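Local coordinates for protein delta toxin (Clostridium perfringens, PDB 2YGT) that is a beta-pore-forming haemolysin that probably assembles into rings and inserts a beta barrel into host cell membranes, at residues N210-D214 against Y215-S219. Residues are numbered along the deposited sequence; the frame is centred on the assembly and turned at random.
Sequences NFTPD and YQLSS
Pro213 O accepts Gln216 N at 2.9 Å and Asp214 O accepts Leu217 N at 3.1 Å, two successive i to i+3 bonds that curl the chain into a short 3-10 turn at Asp214 and Tyr215. Both N-H groups point fairly straight at their acceptors (156° and 165°) but come in above the carbonyl planes. Asp214 O takes a further bond from a water that also donates to Leu217 O, so the water spans the two carbonyls as the chain leaves the turn. The pyrrolidine ring of Pro213 packs against Tyr215, with Pro213 CB 3.5 Å from Tyr215 CE1. With CG set between its own backbone N and carbonyl carbon (chi1 74°), Tyr215 brings its ring back alongside Pro213, at an oblique tilt. The extended Gln216 chain crosses the Pro213 ring obliquely: its CG sits 3.3 Å above one face of the Tyr215 ring, displaced toward the rim, while its OE1 comes within 3.3 Å of Pro213 CG. Thr212 turns its methyl toward Gln216 and Leu217; CG2, anti to the backbone N, meets Gln216 CB at 3.6 Å and Leu217 CG at 3.8 Å. Leu217 folds back so that its two methyl branches reach Thr212, CD2 near CB and CD1 near the carbonyl oxygen. The carboxylate of Asp214 leads elsewhere, to a salt bridge with Arg75, distant in sequence, and Ser218 caps helix 219-222 through its OG and Leu220 N. The turn thus joins the loop running beside Phe198 and Arg200 to that helix, at the protein surface and away from the zinc sites. Its chemistry implies a turn resting mainly on two backbone bonds, with the bridging water and side-chain packing around them.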
loop_
_atom_site.group_PDB
_atom_site.type_symbol
_atom_site.label_atom_id
_atom_site.label_comp_id
_atom_site.label_asym_id
_atom_site.label_seq_id
_atom_site.Cartn_x
_atom_site.Cartn_y
_atom_site.Cartn_z
ATOM N N ASN A 210 -21.224 -7.894 -20.929
ATOM C CA ASN A 210 -21.891 -8.474 -19.771
ATOM C C ASN A 210 -21.055 -8.530 -18.486
ATOM O O ASN A 210 -21.357 -9.303 -17.573
ATOM C CB ASN A 210 -22.420 -9.864 -20.115
ATOM C CG ASN A 210 -23.427 -10.361 -19.109
ATOM O OD1 ASN A 210 -24.290 -9.611 -18.654
ATOM N ND2 ASN A 210 -23.323 -11.634 -18.754
ATOM N N PHE A 211 -20.009 -7.715 -18.410
ATOM C CA PHE A 211 -19.251 -7.601 -17.169
ATOM C C PHE A 211 -19.805 -6.472 -16.305
ATOM O O PHE A 211 -20.309 -5.473 -16.820
ATOM C CB PHE A 211 -17.762 -7.385 -17.448
ATOM C CG PHE A 211 -17.088 -8.565 -18.091
ATOM C CD1 PHE A 211 -17.045 -9.791 -17.449
ATOM C CD2 PHE A 211 -16.488 -8.444 -19.333
ATOM C CE1 PHE A 211 -16.423 -10.878 -18.036
ATOM C CE2 PHE A 211 -15.862 -9.527 -19.925
ATOM C CZ PHE A 211 -15.830 -10.745 -19.275
ATOM N N THR A 212 -19.728 -6.647 -14.990
ATOM C CA THR A 212 -20.181 -5.628 -14.050
ATOM C C THR A 212 -19.763 -4.239 -14.514
ATOM O O THR A 212 -18.576 -3.978 -14.710
ATOM C CB THR A 212 -19.616 -5.874 -12.643
ATOM O OG1 THR A 212 -20.093 -7.132 -12.152
ATOM C CG2 THR A 212 -20.041 -4.764 -11.693
ATOM N N PRO A 213 -20.744 -3.343 -14.699
ATOM C CA PRO A 213 -20.489 -1.970 -15.149
ATOM C C PRO A 213 -19.466 -1.280 -14.257
ATOM O O PRO A 213 -19.371 -1.600 -13.072
ATOM C CB PRO A 213 -21.861 -1.302 -15.005
ATOM C CG PRO A 213 -22.638 -2.219 -14.085
ATOM C CD PRO A 213 -22.181 -3.571 -14.493
ATOM N N ASP A 214 -18.713 -0.343 -14.819
ATOM C CA ASP A 214 -17.643 0.311 -14.071
ATOM C C ASP A 214 -18.113 0.967 -12.774
ATOM O O ASP A 214 -17.404 0.932 -11.769
ATOM C CB ASP A 214 -16.895 1.321 -14.947
ATOM C CG ASP A 214 -15.852 0.664 -15.826
ATOM O OD1 ASP A 214 -15.959 -0.557 -16.056
ATOM O OD2 ASP A 214 -14.922 1.365 -16.277
ATOM N N TYR A 215 -19.305 1.556 -12.789
ATOM C CA TYR A 215 -19.800 2.250 -11.603
ATOM C C TYR A 215 -20.107 1.298 -10.445
ATOM O O TYR A 215 -20.338 1.736 -9.320
ATOM C CB TYR A 215 -21.002 3.150 -11.933
ATOM C CG TYR A 215 -22.313 2.435 -12.199
ATOM C CD1 TYR A 215 -22.614 1.935 -13.460
ATOM C CD2 TYR A 215 -23.263 2.285 -11.193
ATOM C CE1 TYR A 215 -23.815 1.292 -13.709
ATOM C CE2 TYR A 215 -24.466 1.645 -11.433
ATOM C CZ TYR A 215 -24.736 1.148 -12.692
ATOM O OH TYR A 215 -25.932 0.509 -12.935
ATOM N N GLN A 216 -20.087 -0.002 -10.720
ATOM C CA GLN A 216 -20.344 -1.002 -9.686
ATOM C C GLN A 216 -19.128 -1.880 -9.398
ATOM O O GLN A 216 -19.246 -2.926 -8.764
ATOM C CB GLN A 216 -21.546 -1.874 -10.058
ATOM C CG GLN A 216 -22.763 -1.088 -10.511
ATOM C CD GLN A 216 -24.047 -1.892 -10.427
ATOM O OE1 GLN A 216 -24.644 -2.238 -11.446
ATOM N NE2 GLN A 216 -24.475 -2.198 -9.208
ATOM N N LEU A 217 -17.963 -1.451 -9.867
ATOM C CA LEU A 217 -16.719 -2.156 -9.588
ATOM C C LEU A 217 -15.828 -1.305 -8.697
ATOM O O LEU A 217 -15.864 -0.077 -8.765
ATOM C CB LEU A 217 -15.977 -2.481 -10.889
ATOM C CG LEU A 217 -16.458 -3.657 -11.745
ATOM C CD1 LEU A 217 -15.895 -3.553 -13.153
ATOM C CD2 LEU A 217 -16.069 -4.983 -11.111
ATOM N N SER A 218 -15.030 -1.955 -7.856
ATOM C CA SER A 218 -14.039 -1.243 -7.064
ATOM C C SER A 218 -13.162 -0.394 -7.977
ATOM O O SER A 218 -12.900 -0.771 -9.118
ATOM C CB SER A 218 -13.165 -2.229 -6.292
ATOM O OG SER A 218 -12.047 -1.571 -5.722
ATOM N N SER A 219 -12.710 0.751 -7.476
ATOM C CA SER A 219 -11.793 1.590 -8.236
ATOM C C SER A 219 -10.435 0.902 -8.392
ATOM O O SER A 219 -9.636 1.264 -9.259
ATOM C CB SER A 219 -11.628 2.957 -7.573
ATOM O OG SER A 219 -11.310 2.824 -6.203
HETATM O O HOH W 1 -14.842 1.775 -10.356
#